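Local atomic coordinates of DUF952 domain-containing protein (Caulobacter vibrioides, PDB entry 2O0Q), a protein that is of unknown function, though its DUF952 family is grouped with the ADP-ribosyl clan, so a role linked to NAD or ADP-ribose is possible. Residues Asp14-Lys17 against Arg21-Gly24; His35-Ala38 against Glu44-Ala47; Leu99-Asp102 against Val106-Leu109. All coordinates share one frame; numbering follows the deposited sequence.

Contact 1 (Asp14-Lys17 against Arg21-Gly24); sequences DAAK and RFEG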
ATOM      1  N   ASP A  14       8.791   8.026   5.837  1.00 17.26           N
ATOM      2  CA  ASP A  14       9.334   8.982   6.801  1.00 17.83           C
ATOM      3  C   ASP A  14       8.801  10.375   6.471  1.00 18.48           C
ATOM      4  O   ASP A  14       8.416  11.136   7.365  1.00 17.75           O
ATOM      5  CB  ASP A  14      10.869   9.010   6.763  1.00 19.10           C
ATOM      6  CG  ASP A  14      11.497   7.796   7.420  1.00 20.50           C
ATOM      7  OD1 ASP A  14      10.818   7.111   8.211  1.00 19.93           O
ATOM      8  OD2 ASP A  14      12.691   7.537   7.153  1.00 22.78           O
ATOM      9  N   ALA A  15       8.780  10.701   5.180  1.00 18.14           N
ATOM     10  CA  ALA A  15       8.286  11.994   4.722  1.00 17.82           C
ATOM     11  C   ALA A  15       6.822  12.149   5.113  1.00 19.34           C
ATOM     12  O   ALA A  15       6.370  13.240   5.470  1.00 18.29           O
ATOM     13  CB  ALA A  15       8.437  12.105   3.214  1.00 20.04           C
ATOM     14  N   ALA A  16       6.082  11.049   5.042  1.00 18.25           N
ATOM     15  CA  ALA A  16       4.671  11.070   5.395  1.00 19.07           C
ATOM     16  C   ALA A  16       4.513  11.344   6.889  1.00 18.65           C
ATOM     17  O   ALA A  16       3.676  12.148   7.299  1.00 18.91           O
ATOM     18  CB  ALA A  16       4.023   9.741   5.029  1.00 18.38           C
ATOM     19  N   LYS A  17       5.329  10.687   7.704  1.00 19.06           N
ATOM     20  CA  LYS A  17       5.251  10.874   9.145  1.00 19.72           C
ATOM     21  C   LYS A  17       5.593  12.306   9.559  1.00 21.01           C
ATOM     22  O   LYS A  17       5.059  12.819  10.544  1.00 20.29           O
ATOM     23  CB  LYS A  17       6.168   9.875   9.859  1.00 22.45           C
ATOM     24  CG  LYS A  17       5.715   8.430   9.703  1.00 23.20           C
ATOM     25  CD  LYS A  17       6.312   7.524  10.767  1.00 27.15           C
ATOM     26  CE  LYS A  17       7.819   7.432  10.663  1.00 29.03           C
ATOM     27  NZ  LYS A  17       8.378   6.585  11.760  1.00 28.96           N
ATOM     28  N   ARG A  21       0.549  12.812   7.369  1.00 18.57           N
ATOM     29  CA  ARG A  21      -0.242  12.025   6.431  1.00 17.60           C
ATOM     30  C   ARG A  21       0.522  11.711   5.149  1.00 16.32           C
ATOM     31  O   ARG A  21       1.455  12.426   4.776  1.00 15.13           O
ATOM     32  CB  ARG A  21      -1.558  12.748   6.097  1.00 18.18           C
ATOM     33  CG  ARG A  21      -1.466  13.945   5.133  1.00 21.43           C
ATOM     34  CD  ARG A  21      -0.737  15.146   5.725  1.00 22.34           C
ATOM     35  NE  ARG A  21      -0.845  16.325   4.862  1.00 26.37           N
ATOM     36  CZ  ARG A  21      -1.916  17.113   4.784  1.00 27.98           C
ATOM     37  NH1 ARG A  21      -2.992  16.866   5.522  1.00 28.05           N
ATOM     38  NH2 ARG A  21      -1.920  18.150   3.956  1.00 28.26           N
ATOM     39  N   PHE A  22       0.129  10.624   4.492  1.00 14.83           N
ATOM     40  CA  PHE A  22       0.751  10.205   3.243  1.00 15.61           C
ATOM     41  C   PHE A  22      -0.145  10.702   2.118  1.00 15.44           C
ATOM     42  O   PHE A  22      -1.308  10.309   2.023  1.00 16.36           O
ATOM     43  CB  PHE A  22       0.869   8.676   3.200  1.00 15.62           C
ATOM     44  CG  PHE A  22       1.407   8.139   1.900  1.00 16.69           C
ATOM     45  CD1 PHE A  22       2.630   8.574   1.406  1.00 17.85           C
ATOM     46  CD2 PHE A  22       0.690   7.186   1.174  1.00 17.75           C
ATOM     47  CE1 PHE A  22       3.132   8.066   0.207  1.00 16.66           C
ATOM     48  CE2 PHE A  22       1.181   6.677  -0.021  1.00 16.97           C
ATOM     49  CZ  PHE A  22       2.402   7.116  -0.505  1.00 17.19           C
ATOM     50  N   GLU A  23       0.387  11.576   1.272  1.00 16.32           N
ATOM     51  CA  GLU A  23      -0.404  12.129   0.184  1.00 17.32           C
ATOM     52  C   GLU A  23      -0.363  11.286  -1.075  1.00 16.21           C
ATOM     53  O   GLU A  23      -1.110  11.536  -2.020  1.00 16.39           O
ATOM     54  CB  GLU A  23       0.050  13.556  -0.115  1.00 21.59           C
ATOM     55  CG  GLU A  23       0.023  14.438   1.123  1.00 26.37           C
ATOM     56  CD  GLU A  23       0.258  15.895   0.811  1.00 31.89           C
ATOM     57  OE1 GLU A  23       1.265  16.204   0.136  1.00 34.10           O
ATOM     58  OE2 GLU A  23      -0.562  16.732   1.248  1.00 34.13           O
ATOM     59  N   GLY A  24       0.508  10.285  -1.094  1.00 16.19           N
ATOM     60  CA  GLY A  24       0.581   9.412  -2.253  1.00 14.49           C
ATOM     61  C   GLY A  24       1.913   9.368  -2.973  1.00 14.73           C
ATOM     62  O   GLY A  24       2.723  10.292  -2.875  1.00 13.42           O
TER
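Ala16, near the end of helix 10-19, brings its CA to within 4.6 Å of the CA of Phe22; the helix runs on to residue 19, and the chain then reverses directly into strand 21-22. On the helical side the small touching surface is all Ala16, whose CB points at the strand. That CB lies 3.8 Å from the CB of Phe22 and 3.7 Å from the carbonyl O of Arg21, so it rests on the strand backbone as much as on a side chain. The ring of Phe22 is only grazed: its CD1 stands 4.1 Å from the Ala16 CB, which approaches obliquely. With CG anti to the backbone N (chi1 176°), the ring is carried beside its own carbonyl carbon and runs on past the helix. One face of it is met within the same segment by the backbone N of Gly24, which sits 3.5 Å above the ring plane, over its centre. Farther on, Phe22 packs against Lys6 and Leu8 of strand 3-9, and its backbone pairs with Leu88. At the backbone level the CA of Ala16 makes a C-H...O contact of 3.5 Å to the O of Arg21, bent at the hydrogen (127°). The carbonyl O atoms of Ala16 and Arg21 also come near each other, and both are acceptors. The Arg21 side chain starts away from the helix and runs forward over the loop that follows, where NH2 forms a salt bridge of 3.3 Å with OE2 of Glu23. The join is therefore chiefly apolar and backbone-based: a small methyl lets the helix lie close against the strand, while the charged groups of Arg21 and Glu23 pair with each other on the outer side.

Contact 2 (His35-Ala38 against Glu44-Ala47); sequences HLSA and ETAA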
ATOM      1  N   HIS A  35      -3.269   4.165  -4.524  1.00 13.49           N
ATOM      2  CA  HIS A  35      -3.419   2.770  -4.911  1.00 12.96           C
ATOM      3  C   HIS A  35      -3.092   1.863  -3.739  1.00 12.42           C
ATOM      4  O   HIS A  35      -1.960   1.855  -3.257  1.00 11.49           O
ATOM      5  CB  HIS A  35      -2.465   2.406  -6.052  1.00 11.16           C
ATOM      6  CG  HIS A  35      -2.904   2.874  -7.404  1.00 12.61           C
ATOM      7  ND1 HIS A  35      -2.750   4.175  -7.831  1.00 13.78           N
ATOM      8  CD2 HIS A  35      -3.453   2.200  -8.445  1.00 11.71           C
ATOM      9  CE1 HIS A  35      -3.178   4.282  -9.077  1.00 10.59           C
ATOM     10  NE2 HIS A  35      -3.611   3.098  -9.472  1.00 11.50           N
ATOM     11  N   LEU A  36      -4.082   1.102  -3.288  1.00 11.36           N
ATOM     12  CA  LEU A  36      -3.887   0.149  -2.201  1.00 11.55           C
ATOM     13  C   LEU A  36      -4.292  -1.214  -2.746  1.00 11.90           C
ATOM     14  O   LEU A  36      -4.872  -1.295  -3.829  1.00 11.49           O
ATOM     15  CB  LEU A  36      -4.731   0.528  -0.978  1.00 11.76           C
ATOM     16  CG  LEU A  36      -4.156   1.758  -0.257  1.00 11.28           C
ATOM     17  CD1 LEU A  36      -5.138   2.894  -0.320  1.00 10.97           C
ATOM     18  CD2 LEU A  36      -3.846   1.433   1.188  1.00 11.49           C
ATOM     19  N   SER A  37      -3.966  -2.277  -2.015  1.00 12.13           N
ATOM     20  CA  SER A  37      -4.293  -3.634  -2.449  1.00 12.74           C
ATOM     21  C   SER A  37      -4.908  -4.450  -1.327  1.00 13.27           C
ATOM     22  O   SER A  37      -4.504  -4.328  -0.171  1.00 12.45           O
ATOM     23  CB  SER A  37      -3.032  -4.379  -2.909  1.00 12.38           C
ATOM     24  OG  SER A  37      -2.361  -3.721  -3.967  1.00 15.21           O
ATOM     25  N   ALA A  38      -5.892  -5.277  -1.668  1.00 11.87           N
ATOM     26  CA  ALA A  38      -6.488  -6.157  -0.668  1.00 13.65           C
ATOM     27  C   ALA A  38      -5.415  -7.222  -0.444  1.00 14.68           C
ATOM     28  O   ALA A  38      -4.499  -7.358  -1.253  1.00 16.39           O
ATOM     29  CB  ALA A  38      -7.757  -6.795  -1.199  1.00 13.74           C
ATOM     30  N   GLU A  44       0.937  -9.794  -5.707  1.00 15.00           N
ATOM     31  CA  GLU A  44       1.055  -9.548  -7.142  1.00 15.65           C
ATOM     32  C   GLU A  44       1.437  -8.089  -7.378  1.00 14.22           C
ATOM     33  O   GLU A  44       2.235  -7.782  -8.269  1.00 14.12           O
ATOM     34  CB  GLU A  44      -0.256  -9.870  -7.877  1.00 17.74           C
ATOM     35  CG  GLU A  44      -0.071  -9.943  -9.403  1.00 20.96           C
ATOM     36  CD  GLU A  44      -1.321 -10.377 -10.156  1.00 23.85           C
ATOM     37  OE1 GLU A  44      -1.934 -11.395  -9.774  1.00 21.84           O
ATOM     38  OE2 GLU A  44      -1.686  -9.704 -11.145  1.00 25.07           O
ATOM     39  N   THR A  45       0.868  -7.190  -6.579  1.00 13.64           N
ATOM     40  CA  THR A  45       1.185  -5.768  -6.706  1.00 13.16           C
ATOM     41  C   THR A  45       2.674  -5.560  -6.423  1.00 13.78           C
ATOM     42  O   THR A  45       3.356  -4.805  -7.122  1.00 12.91           O
ATOM     43  CB  THR A  45       0.353  -4.925  -5.708  1.00 14.02           C
ATOM     44  OG1 THR A  45      -1.033  -5.013  -6.057  1.00 16.55           O
ATOM     45  CG2 THR A  45       0.782  -3.454  -5.738  1.00 13.42           C
ATOM     46  N   ALA A  46       3.176  -6.241  -5.398  1.00 11.90           N
ATOM     47  CA  ALA A  46       4.583  -6.123  -5.033  1.00 12.38           C
ATOM     48  C   ALA A  46       5.469  -6.622  -6.172  1.00 12.59           C
ATOM     49  O   ALA A  46       6.445  -5.976  -6.549  1.00 12.00           O
ATOM     50  CB  ALA A  46       4.863  -6.921  -3.743  1.00 11.64           C
ATOM     51  N   ALA A  47       5.113  -7.770  -6.733  1.00 11.02           N
ATOM     52  CA  ALA A  47       5.881  -8.365  -7.818  1.00 11.91           C
ATOM     53  C   ALA A  47       5.833  -7.524  -9.085  1.00 13.19           C
ATOM     54  O   ALA A  47       6.786  -7.483  -9.852  1.00 12.43           O
ATOM     55  CB  ALA A  47       5.352  -9.758  -8.117  1.00 12.05           C
TER
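Ser37 and Thr45 meet hydroxyl to hydroxyl, each side chain directed across the gap between the strand and the helix. Their CA atoms stay 7.3 Å apart, too wide for backbone contact, and the two short side chains span the distance. Ser37 OG and Thr45 OG1 form a hydrogen bond of 2.8 Å in which either could be the donor. The angle Ser37 CB-OG...Thr45 OG1 is about 125° and the angle Thr45 CB-OG1...Ser37 OG about 104°; both are ordinary for hydroxyls, and the smaller one brings Ser37 OG near the threonine carbons. Ser37 OG lies 3.4 Å from Thr45 CB and 3.6 Å from Thr45 CG2, so the CB and methyl of Thr45 rest against the serine oxygen. The threonine adopts a chi1 of -66°, with OG1 beside its own backbone N and the methyl beside its carbonyl carbon; this turns both branches to the strand. Thr45 OG1 is gripped by further bonds, to the carbonyl O of Gln41 one turn back in the helix and to NH2 of Arg76. Outside the two segments, NE of Arg76 also pairs with Glu44 OE2, so one guanidinium ties together two successive helix residues and probably holds the threonine hydroxyl in place. Ser37, in turn, is set by backbone hydrogen bonding to Tyr5. This polar bridge thus joins strand 34-38, in the interior of the six-stranded antiparallel sheet between strands 3-9 and 80-84, to helix 39-49, which follows it directly in the chain. Around it the helix packs Thr45 on Phe81 of strand 80-84 and Ala46 on Ile7 of strand 3-9, while on the strand Leu36 touches both flanking neighbours.

Contact 3 (Leu99-Asp102 against Val106-Leu109); sequences LDLD and VPQL
Asp102 turns its side chain back onto Val106, touching the far limb of the loop with CB and bonding it through OD2. Its CB lies 3.9 Å from NE2 of Gln108, whose chain runs extended beyond CG. CG sits between the backbone N and the carbonyl carbon (chi1 64°), a placement that carries the carboxylate alongside Val106. There CG comes within 3.4 Å of the Val106 carbonyl O. At one branch, OD2 accepts the backbone N-H of Val106 at 2.9 Å, met from above the carboxylate plane, and takes a weak further bond from the N of Asp104. At the other, OD1 lies 3.6 Å from Val106 CB and receives hydrogen bonds from two waters, one bonded weakly to Pro107 O, the other, also weakly, to Gln108 NE2. The backbone of Asp102 adds a bond from its N to Val106 O. On the other side of the facing residues Leu101 and Pro107, Gln108 N donates to Asp100 O at 2.9 Å, in a nearly straight bond (168°), and a third water links Asp100 N to Gln108 O. The apolar side is built differently: Leu101 CD1 runs beside Pro107 CG at 3.9 Å, and Leu99 CD2 presses on Leu109 CD2 at 3.4 Å, tighter than ordinary van der Waals contact. Beyond the two segments, Leu99 rests on Leu58 and Pro107 on Leu56 of strand 56-62, whereas Val106 and Leu109 pack on helix 39-49. Two backbone bonds flanking Leu101 and Pro107 are the signature of an antiparallel non-hydrogen-bonded pair, here a single bridge in a hairpin-like loop with an aspartate holding its turn; it lies in the connection between edge strand 93-98 and the C-terminal helix 110-114.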
ATOM      1  N   LEU A  99      10.101  -4.577   4.469  1.00 16.58           N
ATOM      2  CA  LEU A  99      10.114  -5.739   3.591  1.00 14.90           C
ATOM      3  C   LEU A  99      11.493  -6.190   3.134  1.00 15.46           C
ATOM      4  O   LEU A  99      12.424  -5.390   3.039  1.00 17.10           O
ATOM      5  CB  LEU A  99       9.254  -5.452   2.361  1.00 14.94           C
ATOM      6  CG  LEU A  99       7.771  -5.172   2.610  1.00 13.35           C
ATOM      7  CD1 LEU A  99       7.112  -4.731   1.315  1.00 12.22           C
ATOM      8  CD2 LEU A  99       7.101  -6.423   3.160  1.00 11.61           C
ATOM      9  N   ASP A 100      11.600  -7.489   2.857  1.00 15.69           N
ATOM     10  CA  ASP A 100      12.830  -8.108   2.376  1.00 16.70           C
ATOM     11  C   ASP A 100      12.535  -8.625   0.969  1.00 16.32           C
ATOM     12  O   ASP A 100      11.394  -8.948   0.650  1.00 16.94           O
ATOM     13  CB  ASP A 100      13.239  -9.297   3.258  1.00 18.95           C
ATOM     14  CG  ASP A 100      13.553  -8.896   4.689  1.00 22.34           C
ATOM     15  OD1 ASP A 100      14.329  -7.937   4.881  1.00 22.89           O
ATOM     16  OD2 ASP A 100      13.031  -9.549   5.617  1.00 25.75           O
ATOM     17  N   LEU A 101      13.566  -8.708   0.136  1.00 15.05           N
ATOM     18  CA  LEU A 101      13.416  -9.189  -1.240  1.00 16.65           C
ATOM     19  C   LEU A 101      13.825 -10.653  -1.350  1.00 16.22           C
ATOM     20  O   LEU A 101      14.691 -11.112  -0.602  1.00 16.31           O
ATOM     21  CB  LEU A 101      14.300  -8.365  -2.176  1.00 17.21           C
ATOM     22  CG  LEU A 101      13.809  -7.091  -2.873  1.00 19.67           C
ATOM     23  CD1 LEU A 101      12.788  -6.348  -2.046  1.00 18.61           C
ATOM     24  CD2 LEU A 101      15.018  -6.225  -3.177  1.00 19.77           C
ATOM     25  N   ASP A 102      13.200 -11.394  -2.262  1.00 15.79           N
ATOM     26  CA  ASP A 102      13.588 -12.788  -2.460  1.00 14.72           C
ATOM     27  C   ASP A 102      14.656 -12.801  -3.549  1.00 17.03           C
ATOM     28  O   ASP A 102      15.130 -11.736  -3.963  1.00 15.45           O
ATOM     29  CB  ASP A 102      12.381 -13.669  -2.831  1.00 14.51           C
ATOM     30  CG  ASP A 102      11.747 -13.301  -4.162  1.00 15.72           C
ATOM     31  OD1 ASP A 102      10.608 -13.766  -4.399  1.00 16.36           O
ATOM     32  OD2 ASP A 102      12.368 -12.574  -4.971  1.00 15.86           O
ATOM     33  N   VAL A 106      11.825  -9.809  -5.715  1.00 13.38           N
ATOM     34  CA  VAL A 106      10.420  -9.559  -5.397  1.00 12.98           C
ATOM     35  C   VAL A 106      10.228  -9.432  -3.885  1.00 13.09           C
ATOM     36  O   VAL A 106      10.689 -10.281  -3.116  1.00 14.15           O
ATOM     37  CB  VAL A 106       9.512 -10.708  -5.899  1.00 14.00           C
ATOM     38  CG1 VAL A 106       8.054 -10.440  -5.507  1.00 12.89           C
ATOM     39  CG2 VAL A 106       9.645 -10.854  -7.404  1.00 16.57           C
ATOM     40  N   PRO A 107       9.556  -8.360  -3.439  1.00 12.54           N
ATOM     41  CA  PRO A 107       9.310  -8.148  -2.008  1.00 11.98           C
ATOM     42  C   PRO A 107       8.450  -9.289  -1.448  1.00 12.40           C
ATOM     43  O   PRO A 107       7.440  -9.663  -2.046  1.00 13.77           O
ATOM     44  CB  PRO A 107       8.571  -6.809  -1.980  1.00 10.86           C
ATOM     45  CG  PRO A 107       9.100  -6.100  -3.215  1.00 11.10           C
ATOM     46  CD  PRO A 107       9.077  -7.212  -4.233  1.00 10.38           C
ATOM     47  N   GLN A 108       8.845  -9.842  -0.307  1.00 12.14           N
ATOM     48  CA  GLN A 108       8.085 -10.939   0.292  1.00 13.13           C
ATOM     49  C   GLN A 108       6.997 -10.417   1.227  1.00 12.89           C
ATOM     50  O   GLN A 108       7.298  -9.795   2.244  1.00 12.54           O
ATOM     51  CB  GLN A 108       9.014 -11.876   1.071  1.00 15.61           C
ATOM     52  CG  GLN A 108      10.088 -12.552   0.235  1.00 17.95           C
ATOM     53  CD  GLN A 108      10.863 -13.597   1.022  1.00 19.89           C
ATOM     54  OE1 GLN A 108      11.518 -13.284   2.017  1.00 21.63           O
ATOM     55  NE2 GLN A 108      10.787 -14.849   0.579  1.00 20.30           N
ATOM     56  N   LEU A 109       5.735 -10.674   0.892  1.00 13.15           N
ATOM     57  CA  LEU A 109       4.624 -10.219   1.732  1.00 14.34           C
ATOM     58  C   LEU A 109       3.954 -11.367   2.479  1.00 13.79           C
ATOM     59  O   LEU A 109       3.187 -11.142   3.414  1.00 15.30           O
ATOM     60  CB  LEU A 109       3.555  -9.515   0.892  1.00 12.90           C
ATOM     61  CG  LEU A 109       3.920  -8.293   0.051  1.00 15.41           C
ATOM     62  CD1 LEU A 109       2.646  -7.498  -0.212  1.00 14.80           C
ATOM     63  CD2 LEU A 109       4.927  -7.434   0.763  1.00 15.22           C
TER
HETATM   64  O   HOH W   1       9.469  -9.169   3.813  1.00 11.16           O
HETATM   65  O   HOH W   2       8.341 -12.889  -3.005  1.00 22.05           O
HETATM   66  O   HOH W   3       9.259 -15.438  -2.303  1.00 28.73           O

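Overall arrangement
Contacts 1 and 2 each join a helix to a strand next to it in the chain, but in reverse order: contact 1 runs from helix to strand, contact 2 from strand to helix. Contact 1 is buried yet peripheral and rests on a methyl group, whereas contact 2, nearest the centre of the chain, relies on a polar bridge. Contact 3 lies farther out, is partly open to solvent, and mixes backbone bonds, water and leucine packing over a larger area. It touches contact 2 through helix 39-49, where Ala46 and Ala47 pack on Pro107, Val106 and Leu109. Contact 1 stands apart, its nearest atoms about 7 Å from contact 2 and 12 Å from contact 3.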